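Local atomic coordinates of geranyltranstransferase (Legionella pneumophila subsp. pneumophila, PDB entry 3LOM), a protein that probably makes farnesyl diphosphate, and perhaps longer prenyl diphosphates, by magnesium-dependent head-to-tail condensation of isopentenyl diphosphate with allylic diphosphates. Residues 44-49 and 121-126; 215-220 and 278-283; 14-19 and 57-62; 183-188 and 255-260. All coordinates share one frame; numbering follows the deposited sequence.

Contact 1. Residues 44-49 and 121-126; sequences YALFSG and DGMQAL
Met-123, Ala-45 and Leu-46 show how one long, unbranched side chain can join two helices whose backbones stay well apart. The nearest CA atoms, those of Leu-46 and Met-123, are 9.6 Å from each other, and the thioether chain spans the interval. The contact is wholly apolar. The terminal methyl CE of Met-123 lies 3.7 Å from CG of Leu-46, and the two side chains reach for each other tip to tip. The same methyl meets CB of Ala-45 at 3.8 Å, so a single carbon touches two consecutive residues near the end of helix 36-46. Torsions explain the reach: CG of Met-123 stands beside the backbone N, and from there the chain runs fully extended through the sulfur (chi2 -173°, chi3 -168°), delivering CE at its far end.

Polar interactions belong to the surroundings. Lys-104, on a short two-stranded hairpin, donates from NZ to Tyr-44 O and Ser-48 OG. On the other segment, Asp-121 and Gln-124 bond to residues of the second subunit, so helix 113-135 faces the dimer interface there while Met-123 points toward helix 36-46. Helix 69-91 flanks the methyl contact, with Ile-88 against Ala-45 and Cys-84 against Met-123, and helix 5-28 packs on Leu-46 through Leu-28, which places the contact inside the all-helical bundle.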
loop_
_atom_site.group_PDB
_atom_site.type_symbol
_atom_site.label_atom_id
_atom_site.label_comp_id
_atom_site.label_asym_id
_atom_site.label_seq_id
_atom_site.Cartn_x
_atom_site.Cartn_y
_atom_site.Cartn_z
ATOM N N TYR A 44 -8.875 -16.735 -1.179
ATOM C CA TYR A 44 -9.669 -17.033 0.017
ATOM C C TYR A 44 -10.295 -15.770 0.610
ATOM O O TYR A 44 -11.476 -15.753 0.986
ATOM C CB TYR A 44 -8.823 -17.732 1.082
ATOM C CG TYR A 44 -9.606 -18.056 2.340
ATOM C CD1 TYR A 44 -10.458 -19.158 2.382
ATOM C CD2 TYR A 44 -9.504 -17.254 3.485
ATOM C CE1 TYR A 44 -11.189 -19.459 3.519
ATOM C CE2 TYR A 44 -10.243 -17.543 4.634
ATOM C CZ TYR A 44 -11.081 -18.652 4.638
ATOM O OH TYR A 44 -11.811 -18.969 5.754
ATOM N N ALA A 45 -9.486 -14.721 0.697
ATOM C CA ALA A 45 -9.907 -13.479 1.327
ATOM C C ALA A 45 -10.892 -12.683 0.470
ATOM O O ALA A 45 -11.882 -12.171 0.987
ATOM C CB ALA A 45 -8.698 -12.643 1.675
ATOM N N LEU A 46 -10.634 -12.613 -0.837
ATOM C CA LEU A 46 -11.413 -11.761 -1.748
ATOM C C LEU A 46 -12.810 -12.235 -2.142
ATOM O O LEU A 46 -13.609 -11.435 -2.630
ATOM C CB LEU A 46 -10.623 -11.476 -3.027
ATOM C CG LEU A 46 -9.737 -10.230 -3.058
ATOM C CD1 LEU A 46 -9.181 -10.054 -4.452
ATOM C CD2 LEU A 46 -10.509 -8.980 -2.629
ATOM N N PHE A 47 -13.111 -13.519 -1.969
ATOM C CA PHE A 47 -14.389 -14.033 -2.451
ATOM C C PHE A 47 -15.223 -14.644 -1.350
ATOM O O PHE A 47 -14.799 -15.587 -0.681
ATOM C CB PHE A 47 -14.196 -15.011 -3.608
ATOM C CG PHE A 47 -13.589 -14.383 -4.826
ATOM C CD1 PHE A 47 -12.226 -14.490 -5.070
ATOM C CD2 PHE A 47 -14.379 -13.668 -5.721
ATOM C CE1 PHE A 47 -11.654 -13.898 -6.200
ATOM C CE2 PHE A 47 -13.818 -13.073 -6.859
ATOM C CZ PHE A 47 -12.454 -13.192 -7.095
ATOM N N SER A 48 -16.413 -14.075 -1.165
ATOM C CA SER A 48 -17.350 -14.530 -0.149
ATOM C C SER A 48 -18.780 -14.432 -0.664
ATOM O O SER A 48 -19.026 -13.902 -1.755
ATOM C CB SER A 48 -17.199 -13.703 1.134
ATOM O OG SER A 48 -15.895 -13.832 1.676
ATOM N N GLY A 49 -19.712 -14.960 0.131
ATOM C CA GLY A 49 -21.142 -14.807 -0.121
ATOM C C GLY A 49 -21.629 -13.422 0.274
ATOM O O GLY A 49 -20.907 -12.657 0.928
ATOM N N ASP A 121 -0.721 -6.678 2.800
ATOM C CA ASP A 121 0.309 -5.825 2.199
ATOM C C ASP A 121 0.275 -5.829 0.677
ATOM O O ASP A 121 0.363 -4.775 0.059
ATOM C CB ASP A 121 1.701 -6.252 2.665
ATOM C CG ASP A 121 1.991 -5.845 4.086
ATOM O OD1 ASP A 121 1.123 -5.202 4.715
ATOM O OD2 ASP A 121 3.094 -6.169 4.574
ATOM N N GLY A 122 0.154 -7.018 0.081
ATOM C CA GLY A 122 0.090 -7.160 -1.375
ATOM C C GLY A 122 -1.186 -6.630 -2.005
ATOM O O GLY A 122 -1.143 -6.079 -3.107
ATOM N N MET A 123 -2.320 -6.798 -1.316
ATOM C CA MET A 123 -3.597 -6.246 -1.783
ATOM C C MET A 123 -3.543 -4.721 -1.885
ATOM O O MET A 123 -3.999 -4.157 -2.886
ATOM C CB MET A 123 -4.770 -6.663 -0.890
ATOM C CG MET A 123 -5.350 -8.035 -1.173
ATOM S SD MET A 123 -6.846 -8.362 -0.220
ATOM C CE MET A 123 -6.998 -10.111 -0.520
ATOM N N GLN A 124 -2.975 -4.066 -0.863
ATOM C CA GLN A 124 -2.819 -2.610 -0.875
ATOM C C GLN A 124 -2.059 -2.165 -2.114
ATOM O O GLN A 124 -2.531 -1.293 -2.844
ATOM C CB GLN A 124 -2.147 -2.062 0.405
ATOM C CG GLN A 124 -1.707 -0.579 0.260
ATOM C CD GLN A 124 -1.558 0.198 1.564
ATOM O OE1 GLN A 124 -1.984 1.355 1.643
ATOM N NE2 GLN A 124 -0.939 -0.415 2.582
ATOM N N ALA A 125 -0.904 -2.787 -2.354
ATOM C CA ALA A 125 -0.125 -2.531 -3.560
ATOM C C ALA A 125 -0.887 -2.875 -4.852
ATOM O O ALA A 125 -0.760 -2.153 -5.845
ATOM C CB ALA A 125 1.195 -3.268 -3.506
ATOM N N LEU A 126 -1.677 -3.956 -4.835
ATOM C CA LEU A 126 -2.396 -4.392 -6.042
ATOM C C LEU A 126 -3.440 -3.380 -6.495
ATOM O O LEU A 126 -3.512 -3.062 -7.684
ATOM C CB LEU A 126 -3.029 -5.788 -5.895
ATOM C CG LEU A 126 -3.675 -6.343 -7.185
ATOM C CD1 LEU A 126 -2.670 -6.442 -8.340
ATOM C CD2 LEU A 126 -4.397 -7.673 -6.974
#

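Contact 2. Residues 215-220 and 278-283; sequences LRTYGK and MDSLRL
Tyr-218 of helix 209-236 packs on Leu-281, and the tyrosine can be followed outward from its backbone. CB comes within 4.1 Å of Leu-281 CD2, and CG lies 3.9 Å from the same methyl. At CD1 the ring meets both branches of the leucine, with Leu-281 CD1 the nearer at 3.8 Å. CE1 is still in touch with Leu-281 CD1, at 3.9 Å. The fork of the leucine therefore accompanies one side of the ring from its root to its middle, the two side chains crossing at a slant. Beyond that, the hydroxyl leaves the pair and hydrogen-bonds to Thr-295 OG1, which ties the phenol to helix 289-303.

In the isoprenoid synthase fold, the flank of helix 209-236 here receives segment 278-283, which follows on from helix 263-279, and the backbones come close, with Tyr-218 CA 5.9 Å from Ser-280 CA. The small side chain of Ser-280 at this point is consistent with so close an approach. Its OG, anti to the backbone N (chi1 -169°), is directed at the neighbouring helix, where it lies 3.5 Å from Thr-217 CB and 3.6 Å from Tyr-218 N. The hydroxyl's hydrogen bond is with the carbonyl oxygen of Ala-214, one turn back on helix 209-236. Thr-217 stays within its own helix for its polar partner, OG1 bonding to Ser-213 O.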
loop_
_atom_site.group_PDB
_atom_site.type_symbol
_atom_site.label_atom_id
_atom_site.label_comp_id
_atom_site.label_asym_id
_atom_site.label_seq_id
_atom_site.Cartn_x
_atom_site.Cartn_y
_atom_site.Cartn_z
ATOM N N LEU A 215 -23.312 14.275 -4.480
ATOM C CA LEU A 215 -22.715 12.962 -4.235
ATOM C C LEU A 215 -22.023 12.955 -2.873
ATOM O O LEU A 215 -22.277 12.071 -2.043
ATOM C CB LEU A 215 -21.740 12.576 -5.354
ATOM C CG LEU A 215 -22.330 12.250 -6.735
ATOM C CD1 LEU A 215 -21.226 11.983 -7.737
ATOM C CD2 LEU A 215 -23.297 11.065 -6.688
ATOM N N ARG A 216 -21.187 13.973 -2.654
ATOM C CA ARG A 216 -20.473 14.202 -1.394
ATOM C C ARG A 216 -21.358 14.177 -0.146
ATOM O O ARG A 216 -20.964 13.624 0.880
ATOM C CB ARG A 216 -19.673 15.508 -1.469
ATOM C CG ARG A 216 -18.421 15.380 -2.315
ATOM C CD ARG A 216 -17.901 16.712 -2.821
ATOM N NE ARG A 216 -16.710 16.521 -3.648
ATOM C CZ ARG A 216 -16.068 17.487 -4.299
ATOM N NH1 ARG A 216 -16.492 18.743 -4.239
ATOM N NH2 ARG A 216 -14.994 17.191 -5.021
ATOM N N THR A 217 -22.554 14.754 -0.251
ATOM C CA THR A 217 -23.528 14.729 0.843
ATOM C C THR A 217 -24.071 13.312 1.065
ATOM O O THR A 217 -24.100 12.835 2.205
ATOM C CB THR A 217 -24.675 15.743 0.608
ATOM O OG1 THR A 217 -24.119 17.047 0.417
ATOM C CG2 THR A 217 -25.639 15.788 1.794
ATOM N N TYR A 218 -24.477 12.639 -0.019
ATOM C CA TYR A 218 -24.905 11.237 0.070
ATOM C C TYR A 218 -23.814 10.386 0.728
ATOM O O TYR A 218 -24.090 9.669 1.681
ATOM C CB TYR A 218 -25.299 10.658 -1.299
ATOM C CG TYR A 218 -25.785 9.221 -1.219
ATOM C CD1 TYR A 218 -27.085 8.924 -0.816
ATOM C CD2 TYR A 218 -24.936 8.155 -1.529
ATOM C CE1 TYR A 218 -27.530 7.606 -0.724
ATOM C CE2 TYR A 218 -25.370 6.832 -1.441
ATOM C CZ TYR A 218 -26.666 6.568 -1.042
ATOM O OH TYR A 218 -27.096 5.269 -0.954
ATOM N N GLY A 219 -22.584 10.511 0.224
ATOM C CA GLY A 219 -21.410 9.821 0.763
ATOM C C GLY A 219 -21.084 10.009 2.237
ATOM O O GLY A 219 -20.780 9.030 2.930
ATOM N N LYS A 220 -21.133 11.254 2.717
ATOM C CA LYS A 220 -20.847 11.556 4.127
ATOM C C LYS A 220 -21.887 10.935 5.033
ATOM O O LYS A 220 -21.553 10.316 6.044
ATOM C CB LYS A 220 -20.804 13.068 4.377
ATOM C CG LYS A 220 -19.488 13.726 4.000
ATOM C CD LYS A 220 -19.654 15.226 3.812
ATOM C CE LYS A 220 -18.501 15.807 2.999
ATOM N NZ LYS A 220 -18.821 17.157 2.452
ATOM N N MET A 278 -31.284 10.265 1.146
ATOM C CA MET A 278 -32.345 10.133 0.127
ATOM C C MET A 278 -32.558 11.417 -0.675
ATOM O O MET A 278 -32.553 11.404 -1.909
ATOM C CB MET A 278 -33.679 9.758 0.780
ATOM C CG MET A 278 -33.751 8.379 1.387
ATOM S SD MET A 278 -33.670 7.062 0.176
ATOM C CE MET A 278 -34.260 5.722 1.197
ATOM N N ASP A 279 -32.724 12.523 0.051
ATOM C CA ASP A 279 -33.043 13.835 -0.517
ATOM C C ASP A 279 -31.917 14.459 -1.336
ATOM O O ASP A 279 -32.150 15.390 -2.112
ATOM C CB ASP A 279 -33.459 14.798 0.600
ATOM C CG ASP A 279 -34.849 14.501 1.151
ATOM O OD1 ASP A 279 -35.251 13.315 1.215
ATOM O OD2 ASP A 279 -35.542 15.467 1.527
ATOM N N SER A 280 -30.705 13.938 -1.163
ATOM C CA SER A 280 -29.514 14.451 -1.842
ATOM C C SER A 280 -29.454 14.075 -3.326
ATOM O O SER A 280 -28.710 14.687 -4.097
ATOM C CB SER A 280 -28.256 13.948 -1.122
ATOM O OG SER A 280 -27.094 14.607 -1.589
ATOM N N LEU A 281 -30.244 13.077 -3.716
ATOM C CA LEU A 281 -30.185 12.510 -5.064
ATOM C C LEU A 281 -31.340 12.972 -5.952
ATOM O O LEU A 281 -31.461 12.540 -7.103
ATOM C CB LEU A 281 -30.174 10.981 -4.986
ATOM C CG LEU A 281 -29.270 10.356 -3.922
ATOM C CD1 LEU A 281 -29.878 9.059 -3.423
ATOM C CD2 LEU A 281 -27.836 10.162 -4.431
ATOM N N ARG A 282 -32.172 13.865 -5.416
ATOM C CA ARG A 282 -33.371 14.348 -6.108
ATOM C C ARG A 282 -33.062 15.259 -7.300
ATOM O O ARG A 282 -33.939 15.530 -8.120
ATOM C CB ARG A 282 -34.313 15.040 -5.125
ATOM C CG ARG A 282 -34.832 14.119 -4.037
ATOM C CD ARG A 282 -35.623 14.891 -3.006
ATOM N NE ARG A 282 -36.978 15.196 -3.454
ATOM C CZ ARG A 282 -37.834 15.961 -2.784
ATOM N NH1 ARG A 282 -37.477 16.514 -1.630
ATOM N NH2 ARG A 282 -39.050 16.178 -3.270
ATOM N N LEU A 283 -31.813 15.714 -7.388
ATOM C CA LEU A 283 -31.301 16.404 -8.569
ATOM C C LEU A 283 -31.275 15.458 -9.778
ATOM O O LEU A 283 -31.524 15.878 -10.908
ATOM C CB LEU A 283 -29.893 16.945 -8.293
ATOM C CG LEU A 283 -29.484 18.327 -8.820
ATOM C CD1 LEU A 283 -28.264 18.843 -8.063
ATOM C CD2 LEU A 283 -29.232 18.358 -10.331
#

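Contact 3. Residues 14-19 and 57-62; sequences DKYTQR and LVYLAG
Tyr-16 and Tyr-59 illustrate how two aromatic rings can lie almost parallel without truly stacking. Their planes differ by only 6°, yet the centroids are 4.6 Å apart and the rings are slid so far that they barely overlap. What covers the Tyr-16 face is chiefly the root of the other tyrosine: Tyr-59 CB sits over the ring centre, 3.5 Å from the centroid, in a CH-pi contact. In return, Tyr-16 CD1 approaches one face of the Tyr-59 ring toward its rim, 3.5 Å from CG of Tyr-59.

The rings fill the crossing of helices 5-28 and 53-64 in the all-alpha bundle. The local axes make an angle of 118° and pass 10.5 Å apart, a separation that the two tyrosine side chains span.

Further apolar contact comes from Leu-60, whose CD2 touches Tyr-16 CE2 at 3.8 Å. Arg-19 adds its aliphatic part: CG, anti to the backbone N (chi1 169°), passes Tyr-59 OH at 3.9 Å, and the chain runs on extended to NE.

The polar ends find carboxylates outside the pair. Asp-73 OD1 takes both a hydrogen bond with Tyr-59 OH and a salt bridge from Arg-19 NE, whereas Tyr-16 OH bonds to Asp-63 OD2.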
loop_
_atom_site.group_PDB
_atom_site.type_symbol
_atom_site.label_atom_id
_atom_site.label_comp_id
_atom_site.label_asym_id
_atom_site.label_seq_id
_atom_site.Cartn_x
_atom_site.Cartn_y
_atom_site.Cartn_z
ATOM N N ASP A 14 -27.833 -7.081 -7.888
ATOM C CA ASP A 14 -27.388 -8.479 -7.986
ATOM C C ASP A 14 -26.390 -8.692 -9.121
ATOM O O ASP A 14 -25.405 -9.414 -8.961
ATOM C CB ASP A 14 -28.587 -9.417 -8.177
ATOM C CG ASP A 14 -29.563 -9.387 -7.005
ATOM O OD1 ASP A 14 -29.114 -9.312 -5.840
ATOM O OD2 ASP A 14 -30.787 -9.455 -7.254
ATOM N N LYS A 15 -26.653 -8.040 -10.253
ATOM C CA LYS A 15 -25.831 -8.144 -11.456
ATOM C C LYS A 15 -24.487 -7.449 -11.289
ATOM O O LYS A 15 -23.493 -7.869 -11.884
ATOM C CB LYS A 15 -26.568 -7.533 -12.654
ATOM C CG LYS A 15 -26.338 -8.242 -13.982
ATOM C CD LYS A 15 -27.287 -9.425 -14.151
ATOM C CE LYS A 15 -27.112 -10.092 -15.505
ATOM N NZ LYS A 15 -28.083 -11.204 -15.680
ATOM N N TYR A 16 -24.466 -6.382 -10.490
ATOM C CA TYR A 16 -23.240 -5.621 -10.241
ATOM C C TYR A 16 -22.214 -6.368 -9.377
ATOM O O TYR A 16 -21.018 -6.263 -9.634
ATOM C CB TYR A 16 -23.551 -4.231 -9.667
ATOM C CG TYR A 16 -23.850 -3.171 -10.719
ATOM C CD1 TYR A 16 -23.098 -3.090 -11.895
ATOM C CD2 TYR A 16 -24.862 -2.230 -10.526
ATOM C CE1 TYR A 16 -23.357 -2.112 -12.857
ATOM C CE2 TYR A 16 -25.130 -1.247 -11.484
ATOM C CZ TYR A 16 -24.375 -1.196 -12.644
ATOM O OH TYR A 16 -24.633 -0.229 -13.590
ATOM N N THR A 17 -22.680 -7.119 -8.376
ATOM C CA THR A 17 -21.810 -8.013 -7.587
ATOM C C THR A 17 -21.165 -9.083 -8.479
ATOM O O THR A 17 -19.933 -9.236 -8.486
ATOM C CB THR A 17 -22.582 -8.714 -6.434
ATOM O OG1 THR A 17 -23.222 -7.733 -5.612
ATOM C CG2 THR A 17 -21.642 -9.563 -5.568
ATOM N N GLN A 18 -22.008 -9.796 -9.233
ATOM C CA GLN A 18 -21.576 -10.823 -10.192
ATOM C C GLN A 18 -20.522 -10.304 -11.165
ATOM O O GLN A 18 -19.511 -10.973 -11.390
ATOM C CB GLN A 18 -22.769 -11.367 -10.987
ATOM C CG GLN A 18 -23.696 -12.300 -10.216
ATOM C CD GLN A 18 -24.902 -12.736 -11.045
ATOM O OE1 GLN A 18 -26.048 -12.539 -10.639
ATOM N NE2 GLN A 18 -24.645 -13.324 -12.215
ATOM N N ARG A 19 -20.764 -9.112 -11.719
ATOM C CA ARG A 19 -19.822 -8.452 -12.628
ATOM C C ARG A 19 -18.496 -8.147 -11.928
ATOM O O ARG A 19 -17.414 -8.371 -12.495
ATOM C CB ARG A 19 -20.438 -7.172 -13.219
ATOM C CG ARG A 19 -19.436 -6.289 -13.957
ATOM C CD ARG A 19 -20.066 -5.170 -14.773
ATOM N NE ARG A 19 -19.048 -4.582 -15.649
ATOM C CZ ARG A 19 -19.271 -4.098 -16.868
ATOM N NH1 ARG A 19 -20.492 -4.115 -17.389
ATOM N NH2 ARG A 19 -18.263 -3.598 -17.574
ATOM N N LEU A 57 -21.646 0.951 -4.949
ATOM C CA LEU A 57 -21.733 2.414 -4.874
ATOM C C LEU A 57 -20.957 3.074 -5.998
ATOM O O LEU A 57 -21.442 4.028 -6.593
ATOM C CB LEU A 57 -21.240 2.932 -3.519
ATOM C CG LEU A 57 -22.079 2.577 -2.293
ATOM C CD1 LEU A 57 -21.278 2.816 -1.019
ATOM C CD2 LEU A 57 -23.405 3.334 -2.271
ATOM N N VAL A 58 -19.768 2.547 -6.290
ATOM C CA VAL A 58 -18.993 2.939 -7.474
ATOM C C VAL A 58 -19.777 2.775 -8.785
ATOM O O VAL A 58 -19.777 3.677 -9.626
ATOM C CB VAL A 58 -17.657 2.158 -7.536
ATOM C CG1 VAL A 58 -16.976 2.285 -8.897
ATOM C CG2 VAL A 58 -16.744 2.652 -6.462
ATOM N N TYR A 59 -20.453 1.637 -8.939
ATOM C CA TYR A 59 -21.233 1.360 -10.148
ATOM C C TYR A 59 -22.432 2.283 -10.277
ATOM O O TYR A 59 -22.677 2.828 -11.346
ATOM C CB TYR A 59 -21.689 -0.103 -10.195
ATOM C CG TYR A 59 -20.590 -1.075 -10.576
ATOM C CD1 TYR A 59 -19.846 -0.891 -11.743
ATOM C CD2 TYR A 59 -20.308 -2.188 -9.784
ATOM C CE1 TYR A 59 -18.839 -1.779 -12.102
ATOM C CE2 TYR A 59 -19.300 -3.081 -10.136
ATOM C CZ TYR A 59 -18.573 -2.870 -11.296
ATOM O OH TYR A 59 -17.578 -3.749 -11.652
ATOM N N LEU A 60 -23.155 2.468 -9.176
ATOM C CA LEU A 60 -24.372 3.274 -9.162
ATOM C C LEU A 60 -24.120 4.779 -9.284
ATOM O O LEU A 60 -24.871 5.479 -9.968
ATOM C CB LEU A 60 -25.204 2.961 -7.921
ATOM C CG LEU A 60 -25.840 1.571 -7.916
ATOM C CD1 LEU A 60 -26.739 1.392 -6.708
ATOM C CD2 LEU A 60 -26.621 1.343 -9.198
ATOM N N ALA A 61 -23.061 5.259 -8.633
ATOM C CA ALA A 61 -22.647 6.655 -8.748
ATOM C C ALA A 61 -22.040 6.929 -10.115
ATOM O O ALA A 61 -22.185 8.029 -10.653
ATOM C CB ALA A 61 -21.658 7.023 -7.649
ATOM N N GLY A 62 -21.360 5.924 -10.664
ATOM C CA GLY A 62 -20.757 6.021 -11.991
ATOM C C GLY A 62 -21.779 6.096 -13.113
ATOM O O GLY A 62 -21.544 6.749 -14.129
#

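Contact 4. Residues 183-188 and 255-260; sequences EIHLLK and TTFATL
Phe-257, the first residue of the short helix 257-260 that a capping box starts, meets His-185 on the long helix 178-201. The touching atoms are few: Phe-257 CE2 lies 3.5 Å from His-185 CD2, and CZ of Phe-257 follows at 4.1 Å from that carbon. The rings meet rim to rim, neither over the face of the other, with centroids 5.5 Å apart and planes 25° from one another. Their side chains come from opposite sides and slide past each other. His-185 gets there because its CG stands beside the backbone N (chi1 -71°), sending the imidazole out from the helix.

The backbone behind Phe-257 is held in place by the cap. Thr-256 N donates to Thr-259 OG1 over 2.8 Å, nearly straight at 160°, while Thr-256 OG1 accepts a weak bond from Ala-258 N. Thr-256 O takes Thr-259 N at 3.1 Å and Leu-260 N at 3.2 Å, both from the same face of its plane. Phe-257 N is bound in turn by Asp-231 OD2, and Leu-224 and Met-228 of helix 209-236 pack against the phenyl ring.

Asp-231 belongs to an Asp-Asp-Tyr-Leu-Asp sequence, which fits the second aspartate-rich motif that binds magnesium in prenyl synthases. Thr-256 and Thr-259 form a capping box at the start of helix 257-260, the N-cap residue giving its N-H to the side chain three residues on.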
loop_
_atom_site.group_PDB
_atom_site.type_symbol
_atom_site.label_atom_id
_atom_site.label_comp_id
_atom_site.label_asym_id
_atom_site.label_seq_id
_atom_site.Cartn_x
_atom_site.Cartn_y
_atom_site.Cartn_z
ATOM N N GLU A 183 -15.277 11.801 14.518
ATOM C CA GLU A 183 -14.022 12.010 13.801
ATOM C C GLU A 183 -13.288 10.692 13.515
ATOM O O GLU A 183 -12.821 10.472 12.397
ATOM C CB GLU A 183 -13.127 13.005 14.567
ATOM C CG GLU A 183 -11.735 13.263 13.968
ATOM C CD GLU A 183 -11.762 13.905 12.576
ATOM O OE1 GLU A 183 -10.755 13.755 11.845
ATOM O OE2 GLU A 183 -12.769 14.560 12.208
ATOM N N ILE A 184 -13.204 9.833 14.531
ATOM C CA ILE A 184 -12.590 8.512 14.427
ATOM C C ILE A 184 -13.207 7.657 13.304
ATOM O O ILE A 184 -12.475 7.102 12.476
ATOM C CB ILE A 184 -12.608 7.782 15.801
ATOM C CG1 ILE A 184 -11.556 8.403 16.730
ATOM C CG2 ILE A 184 -12.332 6.295 15.637
ATOM C CD1 ILE A 184 -11.849 8.260 18.213
ATOM N N HIS A 185 -14.539 7.597 13.262
ATOM C CA HIS A 185 -15.265 6.851 12.230
ATOM C C HIS A 185 -15.154 7.453 10.830
ATOM O O HIS A 185 -15.160 6.717 9.836
ATOM C CB HIS A 185 -16.734 6.684 12.617
ATOM C CG HIS A 185 -16.950 5.735 13.754
ATOM N ND1 HIS A 185 -16.433 4.457 13.766
ATOM C CD2 HIS A 185 -17.638 5.872 14.911
ATOM C CE1 HIS A 185 -16.778 3.855 14.890
ATOM N NE2 HIS A 185 -17.520 4.688 15.597
ATOM N N LEU A 186 -15.050 8.780 10.756
ATOM C CA LEU A 186 -14.831 9.472 9.486
ATOM C C LEU A 186 -13.452 9.125 8.935
ATOM O O LEU A 186 -13.297 8.912 7.735
ATOM C CB LEU A 186 -14.979 10.997 9.644
ATOM C CG LEU A 186 -14.522 11.912 8.488
ATOM C CD1 LEU A 186 -15.265 11.635 7.172
ATOM C CD2 LEU A 186 -14.640 13.386 8.863
ATOM N N LEU A 187 -12.456 9.053 9.812
ATOM C CA LEU A 187 -11.109 8.716 9.370
ATOM C C LEU A 187 -11.000 7.237 8.993
ATOM O O LEU A 187 -10.396 6.910 7.979
ATOM C CB LEU A 187 -10.067 9.092 10.425
ATOM C CG LEU A 187 -9.908 10.564 10.803
ATOM C CD1 LEU A 187 -9.217 10.665 12.153
ATOM C CD2 LEU A 187 -9.168 11.354 9.732
ATOM N N LYS A 188 -11.621 6.367 9.791
ATOM C CA LYS A 188 -11.535 4.916 9.596
ATOM C C LYS A 188 -12.320 4.413 8.377
ATOM O O LYS A 188 -11.759 3.725 7.520
ATOM C CB LYS A 188 -11.965 4.158 10.858
ATOM C CG LYS A 188 -11.926 2.644 10.685
ATOM C CD LYS A 188 -12.209 1.897 11.965
ATOM C CE LYS A 188 -12.453 0.429 11.652
ATOM N NZ LYS A 188 -12.396 -0.425 12.864
ATOM N N THR A 255 -17.148 2.822 24.247
ATOM C CA THR A 255 -18.038 3.876 23.750
ATOM C C THR A 255 -18.445 3.672 22.290
ATOM O O THR A 255 -17.600 3.494 21.411
ATOM C CB THR A 255 -17.453 5.298 23.958
ATOM O OG1 THR A 255 -18.151 6.231 23.122
ATOM C CG2 THR A 255 -15.972 5.333 23.626
ATOM N N THR A 256 -19.754 3.677 22.057
ATOM C CA THR A 256 -20.332 3.564 20.721
ATOM C C THR A 256 -21.410 4.633 20.556
ATOM O O THR A 256 -21.731 5.354 21.509
ATOM C CB THR A 256 -20.994 2.180 20.495
ATOM O OG1 THR A 256 -21.994 1.954 21.496
ATOM C CG2 THR A 256 -19.970 1.049 20.530
ATOM N N PHE A 257 -21.985 4.717 19.355
ATOM C CA PHE A 257 -23.182 5.528 19.130
ATOM C C PHE A 257 -24.339 5.034 20.000
ATOM O O PHE A 257 -25.225 5.807 20.361
ATOM C CB PHE A 257 -23.593 5.517 17.652
ATOM C CG PHE A 257 -22.733 6.391 16.770
ATOM C CD1 PHE A 257 -22.835 7.779 16.825
ATOM C CD2 PHE A 257 -21.833 5.826 15.872
ATOM C CE1 PHE A 257 -22.043 8.592 16.010
ATOM C CE2 PHE A 257 -21.038 6.628 15.050
ATOM C CZ PHE A 257 -21.143 8.015 15.122
ATOM N N ALA A 258 -24.301 3.749 20.349
ATOM C CA ALA A 258 -25.325 3.116 21.174
ATOM C C ALA A 258 -25.104 3.287 22.674
ATOM O O ALA A 258 -25.917 2.827 23.478
ATOM C CB ALA A 258 -25.447 1.643 20.822
ATOM N N THR A 259 -24.003 3.930 23.052
ATOM C CA THR A 259 -23.771 4.275 24.453
ATOM C C THR A 259 -23.964 5.774 24.653
ATOM O O THR A 259 -24.239 6.234 25.766
ATOM C CB THR A 259 -22.359 3.872 24.939
ATOM O OG1 THR A 259 -21.366 4.518 24.132
ATOM C CG2 THR A 259 -22.168 2.355 24.886
ATOM N N LEU A 260 -23.821 6.526 23.564
ATOM C CA LEU A 260 -23.950 7.977 23.595
ATOM C C LEU A 260 -25.354 8.444 23.225
ATOM O O LEU A 260 -25.822 9.456 23.737
ATOM C CB LEU A 260 -22.891 8.633 22.707
ATOM C CG LEU A 260 -21.635 9.184 23.400
ATOM C CD1 LEU A 260 -21.062 8.275 24.501
ATOM C CD2 LEU A 260 -20.574 9.482 22.368
#

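No helix is shared between these contacts, so each joins a different pair of elements of one helical bundle. Contacts 1, 3 and 4 are buried, and contact 3 is nearest the centre of the chain; contact 2 is only partly buried. The chemistry differs even among the buried ones: one methyl bridges widely spaced backbones in contact 1, aromatic faces fill a helix crossing in contact 3, and ring rims meet in contact 4, while contact 2 combines close backbones with a small serine. Contacts 2 and 3 adjoin, Tyr-218 CE2 lying 4.1 Å from Leu-57 CD2, whereas contacts 1 and 2 lie on opposite sides of the centre, 30 Å apart between their centres.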